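Long-range contacts in polyphosphate kinase (Porphyromonas gingivalis, PDB 2O8R), which probably catalyses the reversible transfer of the terminal phosphate of ATP onto a growing chain of inorganic polyphosphate: residues Glu323-Lys328 against Tyr685-Glu690; Leu346-Tyr351 against Ser475-Met480; Ile643-Ile648 against Ala680-Tyr685. The protein carries 3 engineered substitutions. All coordinates share one frame; numbering follows the deposited sequence.

Contact 1: residues Glu323-Lys328 against Tyr685-Glu690; sequences EPLLSK and YLKGKE
Glu690 and Lys328 provide the one direct hydrogen bond of this contact, a case of a helix side chain serving a backbone amide in the first turn of another helix. The amide N of Lys328 donates to OE1 of Glu690 over 3.0 Å and runs nearly straight, at 165°, yet it reaches the oxygen from above the carboxylate, 36° out of its plane. A bend at chi2 (-73°) turns the glutamate so that its carboxylate lies against the backbone from Leu326 to Lys328. The other oxygen, OE2, is held by the hydroxyl of Tyr352, so the two ends of the carboxylate have different partners and the group is restrained in rotation. The nearby helix start would be expected to favour its negative charge.

Lys328 comes at Glu690 obliquely and mainly through carbon. Its CG, anti to the carbonyl carbon, lies 3.3 Å from the backbone O of Glu690; the chain then bends at chi2, chi3 and chi4, and NZ stays 5.8 Å from OE1. The ammonium has a weak, long ion pair with Glu691.

The apolar half belongs to Leu325. CD1 lies over the backbone at Leu686 and Lys687, touching CB of Leu686 at 3.7 Å, and CD2 lies 3.6 Å from CG of Lys687, whose extended chain crosses the leucine at about a right angle before running on past the loop.

Ser327 is the N-cap of helix 328-331, its OG receiving the amide of Leu330. The loop 323-328 is thus pinned between helix 678-691 and the region that follows strand 345-349: Leu325 exchanges backbone hydrogen bonds with Tyr351 and Thr353, and Leu686 rests on His348 of that strand.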
ATOM      1  N   GLU A 323     -21.754 -16.961  -1.819  1.00 63.80           N
ATOM      2  CA  GLU A 323     -21.983 -15.905  -0.871  1.00 44.13           C
ATOM      3  C   GLU A 323     -21.834 -16.469   0.515  1.00 45.99           C
ATOM      4  O   GLU A 323     -22.460 -17.473   0.844  1.00 57.26           O
ATOM      5  CB  GLU A 323     -23.385 -15.350  -1.050  1.00 57.30           C
ATOM      6  CG  GLU A 323     -23.574 -13.966  -0.469  1.00 80.02           C
ATOM      7  CD  GLU A 323     -24.992 -13.476  -0.627  1.00107.30           C
ATOM      8  OE1 GLU A 323     -25.909 -14.327  -0.718  1.00105.52           O
ATOM      9  OE2 GLU A 323     -25.190 -12.242  -0.666  1.00120.56           O
ATOM     10  N   PRO A 324     -20.980 -15.840   1.328  1.00 47.21           N
ATOM     11  CA  PRO A 324     -20.716 -16.315   2.681  1.00 48.55           C
ATOM     12  C   PRO A 324     -21.936 -16.282   3.586  1.00 54.03           C
ATOM     13  O   PRO A 324     -22.595 -15.253   3.714  1.00 67.36           O
ATOM     14  CB  PRO A 324     -19.642 -15.358   3.191  1.00 30.54           C
ATOM     15  CG  PRO A 324     -19.028 -14.780   1.959  1.00 40.55           C
ATOM     16  CD  PRO A 324     -20.156 -14.669   0.987  1.00 40.26           C
ATOM     17  N   LEU A 325     -22.199 -17.434   4.192  1.00 42.28           N
ATOM     18  CA  LEU A 325     -23.294 -17.665   5.112  1.00 38.69           C
ATOM     19  C   LEU A 325     -23.216 -16.873   6.399  1.00 45.77           C
ATOM     20  O   LEU A 325     -22.145 -16.464   6.829  1.00 49.38           O
ATOM     21  CB  LEU A 325     -23.315 -19.142   5.503  1.00 31.42           C
ATOM     22  CG  LEU A 325     -23.376 -20.122   4.340  1.00 53.21           C
ATOM     23  CD1 LEU A 325     -23.067 -21.526   4.814  1.00 50.51           C
ATOM     24  CD2 LEU A 325     -24.715 -20.037   3.642  1.00 43.14           C
ATOM     25  N   LEU A 326     -24.373 -16.691   7.027  1.00 47.89           N
ATOM     26  CA  LEU A 326     -24.421 -16.170   8.378  1.00 49.93           C
ATOM     27  C   LEU A 326     -24.956 -17.261   9.280  1.00 58.92           C
ATOM     28  O   LEU A 326     -25.470 -18.277   8.808  1.00 56.50           O
ATOM     29  CB  LEU A 326     -25.337 -14.952   8.453  1.00 42.64           C
ATOM     30  CG  LEU A 326     -25.124 -13.889   7.379  1.00 42.07           C
ATOM     31  CD1 LEU A 326     -26.127 -12.765   7.543  1.00 38.87           C
ATOM     32  CD2 LEU A 326     -23.703 -13.346   7.465  1.00 36.58           C
ATOM     33  N   SER A 327     -24.816 -17.049  10.580  1.00 60.82           N
ATOM     34  CA  SER A 327     -25.504 -17.859  11.562  1.00 57.63           C
ATOM     35  C   SER A 327     -26.822 -17.148  11.888  1.00 66.44           C
ATOM     36  O   SER A 327     -26.804 -16.046  12.447  1.00 72.01           O
ATOM     37  CB  SER A 327     -24.632 -17.996  12.805  1.00 34.60           C
ATOM     38  OG  SER A 327     -25.385 -18.316  13.961  1.00 75.93           O
ATOM     39  N   LYS A 328     -27.949 -17.770  11.521  1.00 59.56           N
ATOM     40  CA  LYS A 328     -29.289 -17.227  11.808  1.00 59.05           C
ATOM     41  C   LYS A 328     -29.478 -17.045  13.309  1.00 56.56           C
ATOM     42  O   LYS A 328     -29.956 -16.004  13.760  1.00 61.28           O
ATOM     43  CB  LYS A 328     -30.420 -18.121  11.264  1.00 48.15           C
ATOM     44  CG  LYS A 328     -30.224 -18.712   9.862  1.00 72.59           C
ATOM     45  CD  LYS A 328     -30.147 -17.659   8.754  1.00 82.30           C
ATOM     46  CE  LYS A 328     -31.424 -17.600   7.926  1.00 89.04           C
ATOM     47  NZ  LYS A 328     -31.385 -18.518   6.755  1.00 90.75           N
ATOM     48  N   TYR A 685     -23.461 -28.302   3.002  1.00 48.11           N
ATOM     49  CA  TYR A 685     -23.766 -28.837   4.326  1.00 47.48           C
ATOM     50  C   TYR A 685     -24.114 -27.713   5.308  1.00 55.29           C
ATOM     51  O   TYR A 685     -25.129 -27.782   6.000  1.00 66.66           O
ATOM     52  CB  TYR A 685     -22.576 -29.675   4.814  1.00 42.36           C
ATOM     53  CG  TYR A 685     -22.547 -29.986   6.294  1.00 42.95           C
ATOM     54  CD1 TYR A 685     -23.189 -31.102   6.805  1.00 49.23           C
ATOM     55  CD2 TYR A 685     -21.847 -29.178   7.176  1.00 54.48           C
ATOM     56  CE1 TYR A 685     -23.151 -31.390   8.164  1.00 49.62           C
ATOM     57  CE2 TYR A 685     -21.799 -29.462   8.525  1.00 53.22           C
ATOM     58  CZ  TYR A 685     -22.454 -30.569   9.017  1.00 48.26           C
ATOM     59  OH  TYR A 685     -22.412 -30.842  10.376  1.00 60.32           O
ATOM     60  N   LEU A 686     -23.276 -26.677   5.338  1.00 55.29           N
ATOM     61  CA  LEU A 686     -23.413 -25.577   6.283  1.00 45.18           C
ATOM     62  C   LEU A 686     -24.586 -24.682   5.929  1.00 61.03           C
ATOM     63  O   LEU A 686     -25.287 -24.193   6.812  1.00 67.05           O
ATOM     64  CB  LEU A 686     -22.120 -24.759   6.359  1.00 43.42           C
ATOM     65  CG  LEU A 686     -20.989 -25.429   7.149  1.00 46.84           C
ATOM     66  CD1 LEU A 686     -19.659 -24.765   6.912  1.00 38.91           C
ATOM     67  CD2 LEU A 686     -21.307 -25.423   8.620  1.00 46.23           C
ATOM     68  N   LYS A 687     -24.801 -24.479   4.634  1.00 67.18           N
ATOM     69  CA  LYS A 687     -25.934 -23.701   4.170  1.00 55.88           C
ATOM     70  C   LYS A 687     -27.201 -24.478   4.512  1.00 67.00           C
ATOM     71  O   LYS A 687     -28.171 -23.909   5.013  1.00 76.71           O
ATOM     72  CB  LYS A 687     -25.828 -23.462   2.670  1.00 47.72           C
ATOM     73  CG  LYS A 687     -26.881 -22.521   2.113  1.00 59.80           C
ATOM     74  CD  LYS A 687     -26.882 -22.551   0.590  1.00 44.88           C
ATOM     75  CE  LYS A 687     -28.094 -21.803   0.050  1.00 75.24           C
ATOM     76  NZ  LYS A 687     -28.095 -21.771  -1.436  1.00 90.13           N
ATOM     77  N   GLY A 688     -27.161 -25.785   4.265  1.00 68.61           N
ATOM     78  CA  GLY A 688     -28.243 -26.686   4.633  1.00 65.21           C
ATOM     79  C   GLY A 688     -28.694 -26.437   6.055  1.00 60.56           C
ATOM     80  O   GLY A 688     -29.823 -26.029   6.290  1.00 60.66           O
ATOM     81  N   LYS A 689     -27.787 -26.624   7.003  1.00 68.29           N
ATOM     82  CA  LYS A 689     -28.144 -26.484   8.404  1.00 71.68           C
ATOM     83  C   LYS A 689     -28.695 -25.087   8.762  1.00 71.39           C
ATOM     84  O   LYS A 689     -29.445 -24.951   9.725  1.00 72.84           O
ATOM     85  CB  LYS A 689     -26.979 -26.900   9.320  1.00 56.40           C
ATOM     86  CG  LYS A 689     -26.033 -25.783   9.680  1.00 63.95           C
ATOM     87  CD  LYS A 689     -25.638 -25.856  11.147  1.00 71.02           C
ATOM     88  CE  LYS A 689     -24.723 -24.698  11.520  1.00 58.99           C
ATOM     89  NZ  LYS A 689     -24.144 -24.862  12.866  1.00 80.48           N
ATOM     90  N   GLU A 690     -28.355 -24.062   7.983  1.00 66.20           N
ATOM     91  CA  GLU A 690     -28.790 -22.712   8.331  1.00 65.96           C
ATOM     92  C   GLU A 690     -30.216 -22.449   7.875  1.00 74.49           C
ATOM     93  O   GLU A 690     -30.900 -21.602   8.441  1.00 79.40           O
ATOM     94  CB  GLU A 690     -27.821 -21.628   7.828  1.00 51.28           C
ATOM     95  CG  GLU A 690     -26.414 -21.645   8.482  1.00 60.63           C
ATOM     96  CD  GLU A 690     -26.370 -21.142   9.927  1.00 74.64           C
ATOM     97  OE1 GLU A 690     -27.360 -20.536  10.389  1.00 71.36           O
ATOM     98  OE2 GLU A 690     -25.331 -21.346  10.602  1.00 62.37           O
TER

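Contact 2: residues Leu346-Tyr351 against Ser475-Met480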
ATOM      1  N   LEU A 346     -19.290 -21.970  16.229  1.00 51.18           N
ATOM      2  CA  LEU A 346     -18.176 -22.388  15.413  1.00 46.67           C
ATOM      3  C   LEU A 346     -18.334 -21.664  14.095  1.00 47.26           C
ATOM      4  O   LEU A 346     -19.376 -21.757  13.453  1.00 56.58           O
ATOM      5  CB  LEU A 346     -18.284 -23.882  15.168  1.00 41.42           C
ATOM      6  CG  LEU A 346     -17.060 -24.769  15.142  1.00 63.27           C
ATOM      7  CD1 LEU A 346     -16.136 -24.495  16.337  1.00 63.29           C
ATOM      8  CD2 LEU A 346     -17.579 -26.184  15.160  1.00 56.75           C
ATOM      9  N   ILE A 347     -17.317 -20.924  13.690  1.00 49.58           N
ATOM     10  CA  ILE A 347     -17.381 -20.242  12.407  1.00 41.94           C
ATOM     11  C   ILE A 347     -16.314 -20.788  11.479  1.00 39.35           C
ATOM     12  O   ILE A 347     -15.124 -20.777  11.797  1.00 53.66           O
ATOM     13  CB  ILE A 347     -17.201 -18.736  12.564  1.00 48.06           C
ATOM     14  CG1 ILE A 347     -18.301 -18.150  13.463  1.00 40.62           C
ATOM     15  CG2 ILE A 347     -17.119 -18.062  11.202  1.00 45.13           C
ATOM     16  CD1 ILE A 347     -19.724 -18.440  13.012  1.00 39.50           C
ATOM     17  N   HIS A 348     -16.760 -21.279  10.337  1.00 39.12           N
ATOM     18  CA  HIS A 348     -15.882 -21.873   9.356  1.00 48.82           C
ATOM     19  C   HIS A 348     -15.762 -20.929   8.184  1.00 42.97           C
ATOM     20  O   HIS A 348     -16.689 -20.781   7.381  1.00 51.85           O
ATOM     21  CB  HIS A 348     -16.449 -23.212   8.892  1.00 46.42           C
ATOM     22  CG  HIS A 348     -16.766 -24.148  10.014  1.00 59.35           C
ATOM     23  ND1 HIS A 348     -15.791 -24.832  10.708  1.00 51.23           N
ATOM     24  CD2 HIS A 348     -17.949 -24.515  10.561  1.00 58.11           C
ATOM     25  CE1 HIS A 348     -16.360 -25.577  11.638  1.00 54.42           C
ATOM     26  NE2 HIS A 348     -17.668 -25.403  11.569  1.00 62.45           N
ATOM     27  N   VAL A 349     -14.613 -20.289   8.069  1.00 39.07           N
ATOM     28  CA  VAL A 349     -14.487 -19.301   7.024  1.00 47.48           C
ATOM     29  C   VAL A 349     -13.752 -19.765   5.819  1.00 52.61           C
ATOM     30  O   VAL A 349     -12.782 -20.517   5.936  1.00 50.10           O
ATOM     31  CB  VAL A 349     -13.742 -18.011   7.435  1.00 50.63           C
ATOM     32  CG1 VAL A 349     -14.501 -17.254   8.490  1.00 37.30           C
ATOM     33  CG2 VAL A 349     -12.273 -18.314   7.838  1.00 30.18           C
ATOM     34  N   PRO A 350     -14.421 -19.574   4.699  1.00 55.91           N
ATOM     35  CA  PRO A 350     -14.777 -18.662   3.648  1.00 38.51           C
ATOM     36  C   PRO A 350     -16.306 -18.819   3.669  1.00 48.81           C
ATOM     37  O   PRO A 350     -17.027 -17.856   3.438  1.00 73.15           O
ATOM     38  CB  PRO A 350     -14.165 -19.281   2.398  1.00 27.00           C
ATOM     39  CG  PRO A 350     -13.496 -20.554   2.864  1.00 54.71           C
ATOM     40  CD  PRO A 350     -14.225 -20.905   4.119  1.00 45.06           C
ATOM     41  N   TYR A 351     -16.759 -20.035   4.018  1.00 51.30           N
ATOM     42  CA  TYR A 351     -18.165 -20.462   4.084  1.00 52.93           C
ATOM     43  C   TYR A 351     -19.061 -19.516   4.889  1.00 54.76           C
ATOM     44  O   TYR A 351     -20.157 -19.184   4.456  1.00 56.78           O
ATOM     45  CB  TYR A 351     -18.266 -21.887   4.659  1.00 62.23           C
ATOM     46  CG  TYR A 351     -17.271 -22.892   4.084  1.00 62.35           C
ATOM     47  CD1 TYR A 351     -17.322 -23.259   2.749  1.00 47.77           C
ATOM     48  CD2 TYR A 351     -16.301 -23.488   4.884  1.00 45.74           C
ATOM     49  CE1 TYR A 351     -16.430 -24.170   2.213  1.00 49.69           C
ATOM     50  CE2 TYR A 351     -15.386 -24.389   4.346  1.00 40.94           C
ATOM     51  CZ  TYR A 351     -15.467 -24.736   3.008  1.00 51.68           C
ATOM     52  OH  TYR A 351     -14.585 -25.645   2.449  1.00 50.39           O
ATOM     53  N   SER A 475      -9.212 -21.321   4.237  1.00 54.20           N
ATOM     54  CA  SER A 475     -10.184 -22.024   5.051  1.00 43.12           C
ATOM     55  C   SER A 475      -9.621 -22.096   6.479  1.00 39.04           C
ATOM     56  O   SER A 475      -8.477 -22.518   6.687  1.00 43.17           O
ATOM     57  CB  SER A 475     -10.465 -23.409   4.454  1.00 40.70           C
ATOM     58  OG  SER A 475     -11.160 -24.259   5.350  1.00 51.61           O
ATOM     59  N   ASP A 476     -10.413 -21.656   7.454  1.00 43.25           N
ATOM     60  CA  ASP A 476     -10.002 -21.675   8.860  1.00 40.38           C
ATOM     61  C   ASP A 476     -11.201 -21.894   9.777  1.00 53.67           C
ATOM     62  O   ASP A 476     -12.360 -21.743   9.359  1.00 54.50           O
ATOM     63  CB  ASP A 476      -9.334 -20.356   9.248  1.00 43.01           C
ATOM     64  CG  ASP A 476      -7.874 -20.321   8.919  1.00 41.74           C
ATOM     65  OD1 ASP A 476      -7.155 -21.273   9.276  1.00 59.58           O
ATOM     66  OD2 ASP A 476      -7.443 -19.322   8.312  1.00 63.95           O
ATOM     67  N   THR A 477     -10.922 -22.206  11.041  1.00 44.63           N
ATOM     68  CA  THR A 477     -11.984 -22.479  12.001  1.00 42.67           C
ATOM     69  C   THR A 477     -11.849 -21.667  13.302  1.00 51.92           C
ATOM     70  O   THR A 477     -10.772 -21.586  13.908  1.00 53.39           O
ATOM     71  CB  THR A 477     -12.058 -23.976  12.279  1.00 43.45           C
ATOM     72  OG1 THR A 477     -12.266 -24.664  11.037  1.00 59.90           O
ATOM     73  CG2 THR A 477     -13.208 -24.290  13.209  1.00 45.26           C
ATOM     74  N   THR A 478     -12.952 -21.049  13.709  1.00 51.21           N
ATOM     75  CA  THR A 478     -12.965 -20.174  14.869  1.00 48.92           C
ATOM     76  C   THR A 478     -14.042 -20.604  15.864  1.00 59.67           C
ATOM     77  O   THR A 478     -15.211 -20.782  15.492  1.00 51.59           O
ATOM     78  CB  THR A 478     -13.214 -18.719  14.445  1.00 52.08           C
ATOM     79  OG1 THR A 478     -12.101 -18.256  13.668  1.00 50.03           O
ATOM     80  CG2 THR A 478     -13.384 -17.824  15.661  1.00 46.50           C
ATOM     81  N   LEU A 479     -13.627 -20.776  17.119  1.00 38.11           N
ATOM     82  CA  LEU A 479     -14.524 -21.051  18.222  1.00 43.25           C
ATOM     83  C   LEU A 479     -14.808 -19.781  18.994  1.00 50.56           C
ATOM     84  O   LEU A 479     -13.895 -19.039  19.327  1.00 60.88           O
ATOM     85  CB  LEU A 479     -13.884 -22.053  19.182  1.00 50.19           C
ATOM     86  CG  LEU A 479     -14.749 -22.392  20.399  1.00 57.98           C
ATOM     87  CD1 LEU A 479     -16.015 -23.097  19.943  1.00 44.25           C
ATOM     88  CD2 LEU A 479     -13.987 -23.229  21.412  1.00 40.54           C
HETATM   89  N   MSE A 480     -16.076 -19.539  19.298  1.00 57.03           N
HETATM   90  CA  MSE A 480     -16.444 -18.409  20.134  1.00 63.37           C
HETATM   91  C   MSE A 480     -17.190 -18.934  21.345  1.00 56.69           C
HETATM   92  O   MSE A 480     -18.244 -19.549  21.210  1.00 59.60           O
HETATM   93  CB  MSE A 480     -17.279 -17.416  19.334  1.00 52.44           C
HETATM   94  CG  MSE A 480     -16.482 -16.821  18.198  1.00 71.80           C
HETATM   95 SE   MSE A 480     -17.471 -15.661  16.990  1.00 84.31          SE
HETATM   96  CE  MSE A 480     -17.367 -13.978  17.948  1.00 78.80           C
TER
HETATM   97  O   HOH W   1     -13.145 -23.251   6.868  1.00 45.20           O
HETATM   98  O   HOH W   2     -12.442 -26.483   4.042  1.00 46.33           O
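Ile347 and Thr478 form one of two hydrogen-bonded pairs in an antiparallel ladder. The N of Ile347 donates to the O of Thr478 at 2.8 Å, in the carbonyl plane, and Thr478 N returns a bond to Ile347 O; Val349 and Asp476 repeat the exchange two residues on, past the non-hydrogen-bonded pair His348 and Thr477. Between them, CA-H...O contacts such as that from His348 CA to Asp476 O fill in the ladder.

Water extends the polar network where the strand 345-349 ends. One molecule donates to Val349 O and Asp476 O and also bonds Ser475 OG; a second joins that OG to Tyr351 OH. In the phospholipase D-like fold of this C-terminal region, strand 474-481 is interior, flanked also by strands 457-462 and 595-596. Asp476 OD1 bonds His597, which is predicted to bind ATP.

Side-chain packing differs by face. On one, Leu346 CD1 meets Leu479 CD1 at 3.9 Å, and His348 lies alongside Thr477, whose OG1 sits at the imidazole edge, 3.5 Å from ND1, while bonding Ser598. On the other, Val349 CG2, wedged between its own N and carbonyl carbon, touches CB of Asp476 at 3.8 Å, and Ile347 CG1 approaches the selenium of selenomethionine Met480.

Contact 3: residues Ile643-Ile648 against Ala680-Tyr685; sequences IDILEI and AAIYRY
Ile648 and Ala681 meet where two helices near the end of the chain pack as an antiparallel pair, their local axes 9.8 Å apart and their directions 151° from one another. Helix 636-651 belongs to the second phospholipase D-like part of the C-terminal region, and helix 678-691 runs back along it.

The small side chain of Ala681 makes the hollow. Ile648 fills it with CG2, which comes to 3.6 Å from Ala681 CB, while its other branch reaches on, so that CD1 lies 3.9 Å from CB of Tyr685. One isoleucine therefore occupies the depression bounded by Ala681, Ile682 and Tyr685.

In the reverse sense, Ile682 is the bump. Its CG1 lies between Ile645 and Ile648, near CG2 of each, and its CD1 presses on Ile645 CG2 at 3.5 Å, the two chains crossing at about a right angle.

Tyr685 borders the hollow one turn on from Ala681. With CG anti to the backbone N (chi1 164°), the ring stretches across to helix 636-651, where CG1 of Ile645 lies 4.0 Å from CE2. Beyond the ring, where the packing turns polar, the phenol OH donates over 2.7 Å to Asp644 OD2, which receives it on its anti lone pair, the carboxylate being turned 76° from the ring plane.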
ATOM      1  N   ILE A 643     -16.579 -33.147  12.899  1.00 51.49           N
ATOM      2  CA  ILE A 643     -16.412 -34.499  12.406  1.00 44.51           C
ATOM      3  C   ILE A 643     -17.174 -34.689  11.105  1.00 44.93           C
ATOM      4  O   ILE A 643     -16.646 -35.280  10.162  1.00 59.23           O
ATOM      5  CB  ILE A 643     -16.811 -35.535  13.468  1.00 42.31           C
ATOM      6  CG1 ILE A 643     -16.003 -35.262  14.737  1.00 62.67           C
ATOM      7  CG2 ILE A 643     -16.505 -36.922  12.989  1.00 42.19           C
ATOM      8  CD1 ILE A 643     -16.276 -36.188  15.857  1.00 36.06           C
ATOM      9  N   ASP A 644     -18.396 -34.165  11.036  1.00 44.61           N
ATOM     10  CA  ASP A 644     -19.162 -34.242   9.796  1.00 45.61           C
ATOM     11  C   ASP A 644     -18.308 -33.690   8.658  1.00 57.05           C
ATOM     12  O   ASP A 644     -18.106 -34.356   7.639  1.00 64.21           O
ATOM     13  CB  ASP A 644     -20.447 -33.427   9.910  1.00 54.41           C
ATOM     14  CG  ASP A 644     -21.548 -34.152  10.650  1.00 69.10           C
ATOM     15  OD1 ASP A 644     -21.499 -35.394  10.762  1.00 98.43           O
ATOM     16  OD2 ASP A 644     -22.483 -33.472  11.111  1.00 81.64           O
ATOM     17  N   ILE A 645     -17.783 -32.482   8.880  1.00 54.15           N
ATOM     18  CA  ILE A 645     -16.966 -31.751   7.922  1.00 43.59           C
ATOM     19  C   ILE A 645     -15.719 -32.539   7.528  1.00 58.82           C
ATOM     20  O   ILE A 645     -15.462 -32.766   6.334  1.00 52.47           O
ATOM     21  CB  ILE A 645     -16.604 -30.356   8.483  1.00 50.13           C
ATOM     22  CG1 ILE A 645     -17.824 -29.435   8.423  1.00 42.96           C
ATOM     23  CG2 ILE A 645     -15.441 -29.732   7.720  1.00 42.21           C
ATOM     24  CD1 ILE A 645     -17.802 -28.341   9.450  1.00 63.21           C
ATOM     25  N   LEU A 646     -14.966 -32.993   8.527  1.00 46.76           N
ATOM     26  CA  LEU A 646     -13.785 -33.809   8.258  1.00 46.35           C
ATOM     27  C   LEU A 646     -14.128 -35.081   7.494  1.00 49.48           C
ATOM     28  O   LEU A 646     -13.336 -35.541   6.681  1.00 53.78           O
ATOM     29  CB  LEU A 646     -13.067 -34.153   9.551  1.00 42.57           C
ATOM     30  CG  LEU A 646     -12.450 -32.941  10.237  1.00 43.27           C
ATOM     31  CD1 LEU A 646     -11.715 -33.410  11.442  1.00 47.48           C
ATOM     32  CD2 LEU A 646     -11.516 -32.170   9.301  1.00 47.53           C
ATOM     33  N   GLU A 647     -15.312 -35.638   7.749  1.00 57.16           N
ATOM     34  CA  GLU A 647     -15.769 -36.819   7.028  1.00 44.93           C
ATOM     35  C   GLU A 647     -16.034 -36.457   5.597  1.00 43.50           C
ATOM     36  O   GLU A 647     -15.623 -37.181   4.686  1.00 38.09           O
ATOM     37  CB  GLU A 647     -17.017 -37.430   7.666  1.00 58.27           C
ATOM     38  CG  GLU A 647     -16.713 -38.319   8.857  1.00 52.42           C
ATOM     39  CD  GLU A 647     -17.958 -38.777   9.568  1.00 81.81           C
ATOM     40  OE1 GLU A 647     -19.028 -38.829   8.918  1.00 91.33           O
ATOM     41  OE2 GLU A 647     -17.865 -39.087  10.776  1.00 85.24           O
ATOM     42  N   ILE A 648     -16.691 -35.319   5.387  1.00 51.42           N
ATOM     43  CA  ILE A 648     -16.803 -34.786   4.027  1.00 55.42           C
ATOM     44  C   ILE A 648     -15.425 -34.700   3.358  1.00 56.66           C
ATOM     45  O   ILE A 648     -15.262 -35.129   2.219  1.00 47.42           O
ATOM     46  CB  ILE A 648     -17.487 -33.425   3.993  1.00 51.90           C
ATOM     47  CG1 ILE A 648     -18.876 -33.536   4.624  1.00 51.92           C
ATOM     48  CG2 ILE A 648     -17.557 -32.918   2.564  1.00 41.92           C
ATOM     49  CD1 ILE A 648     -19.729 -32.307   4.509  1.00 40.81           C
ATOM     50  N   ALA A 680     -16.962 -27.708  -2.186  1.00 38.83           N
ATOM     51  CA  ALA A 680     -18.360 -27.520  -2.577  1.00 49.27           C
ATOM     52  C   ALA A 680     -19.294 -28.098  -1.509  1.00 47.95           C
ATOM     53  O   ALA A 680     -20.166 -27.407  -0.985  1.00 55.65           O
ATOM     54  CB  ALA A 680     -18.632 -28.143  -3.925  1.00 33.92           C
ATOM     55  N   ALA A 681     -19.063 -29.354  -1.151  1.00 49.12           N
ATOM     56  CA  ALA A 681     -19.968 -30.074  -0.264  1.00 53.11           C
ATOM     57  C   ALA A 681     -20.116 -29.454   1.126  1.00 57.69           C
ATOM     58  O   ALA A 681     -21.217 -29.437   1.689  1.00 66.77           O
ATOM     59  CB  ALA A 681     -19.539 -31.519  -0.153  1.00 45.85           C
ATOM     60  N   ILE A 682     -19.006 -28.961   1.674  1.00 56.25           N
ATOM     61  CA  ILE A 682     -19.005 -28.351   2.998  1.00 50.30           C
ATOM     62  C   ILE A 682     -19.882 -27.104   2.988  1.00 60.35           C
ATOM     63  O   ILE A 682     -20.636 -26.853   3.938  1.00 62.52           O
ATOM     64  CB  ILE A 682     -17.592 -27.993   3.468  1.00 49.72           C
ATOM     65  CG1 ILE A 682     -16.833 -29.250   3.877  1.00 48.94           C
ATOM     66  CG2 ILE A 682     -17.634 -27.035   4.648  1.00 24.72           C
ATOM     67  CD1 ILE A 682     -15.393 -28.960   4.306  1.00 44.35           C
ATOM     68  N   TYR A 683     -19.806 -26.340   1.903  1.00 48.93           N
ATOM     69  CA  TYR A 683     -20.658 -25.181   1.783  1.00 52.50           C
ATOM     70  C   TYR A 683     -22.134 -25.565   1.758  1.00 60.24           C
ATOM     71  O   TYR A 683     -22.950 -24.920   2.422  1.00 48.37           O
ATOM     72  CB  TYR A 683     -20.311 -24.353   0.566  1.00 46.15           C
ATOM     73  CG  TYR A 683     -21.184 -23.127   0.450  1.00 52.96           C
ATOM     74  CD1 TYR A 683     -20.970 -22.023   1.268  1.00 59.64           C
ATOM     75  CD2 TYR A 683     -22.229 -23.071  -0.468  1.00 51.85           C
ATOM     76  CE1 TYR A 683     -21.761 -20.889   1.174  1.00 59.21           C
ATOM     77  CE2 TYR A 683     -23.032 -21.936  -0.570  1.00 60.45           C
ATOM     78  CZ  TYR A 683     -22.789 -20.851   0.257  1.00 61.14           C
ATOM     79  OH  TYR A 683     -23.573 -19.727   0.169  1.00 57.23           O
ATOM     80  N   ARG A 684     -22.470 -26.614   1.007  1.00 57.22           N
ATOM     81  CA  ARG A 684     -23.858 -27.086   0.954  1.00 48.02           C
ATOM     82  C   ARG A 684     -24.333 -27.576   2.311  1.00 49.50           C
ATOM     83  O   ARG A 684     -25.456 -27.286   2.722  1.00 58.83           O
ATOM     84  CB  ARG A 684     -24.050 -28.162  -0.114  1.00 31.53           C
ATOM     85  CG  ARG A 684     -23.992 -27.601  -1.525  1.00 56.30           C
ATOM     86  CD  ARG A 684     -24.173 -28.657  -2.595  1.00 65.57           C
ATOM     87  NE  ARG A 684     -23.473 -28.265  -3.818  1.00 72.55           N
ATOM     88  CZ  ARG A 684     -22.418 -28.901  -4.325  1.00 86.87           C
ATOM     89  NH1 ARG A 684     -21.936 -29.994  -3.732  1.00 53.12           N
ATOM     90  NH2 ARG A 684     -21.851 -28.450  -5.441  1.00100.63           N
ATOM     91  N   TYR A 685     -23.461 -28.302   3.002  1.00 48.11           N
ATOM     92  CA  TYR A 685     -23.766 -28.837   4.326  1.00 47.48           C
ATOM     93  C   TYR A 685     -24.114 -27.713   5.308  1.00 55.29           C
ATOM     94  O   TYR A 685     -25.129 -27.782   6.000  1.00 66.66           O
ATOM     95  CB  TYR A 685     -22.576 -29.675   4.814  1.00 42.36           C
ATOM     96  CG  TYR A 685     -22.547 -29.986   6.294  1.00 42.95           C
ATOM     97  CD1 TYR A 685     -23.189 -31.102   6.805  1.00 49.23           C
ATOM     98  CD2 TYR A 685     -21.847 -29.178   7.176  1.00 54.48           C
ATOM     99  CE1 TYR A 685     -23.151 -31.390   8.164  1.00 49.62           C
ATOM    100  CE2 TYR A 685     -21.799 -29.462   8.525  1.00 53.22           C
ATOM    101  CZ  TYR A 685     -22.454 -30.569   9.017  1.00 48.26           C
ATOM    102  OH  TYR A 685     -22.412 -30.842  10.376  1.00 60.32           O
TER

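Overall arrangement
Helix 678-691 is the common element: contact 1 uses its later turns and contact 3 its earlier ones, with Tyr685 belonging to both, while segment 346-351 of contact 2 touches it through His348 and Tyr351. The chemistry follows the secondary structure as well as burial. Contact 2, almost wholly buried, relies on repeated backbone bonds and lies near the predicted ATP-binding residues; contacts 1 and 3 are only partly buried, away from those sites, and each combines aliphatic packing with a single carboxylate bond. Cross-links tie the three together. Tyr683 OH reaches Glu323 O, the Tyr351 ring packs on Ile682, and His348 NE2 lies against Ile645 CD1. Along the chain, contact 1 encloses the other two, which follow in series.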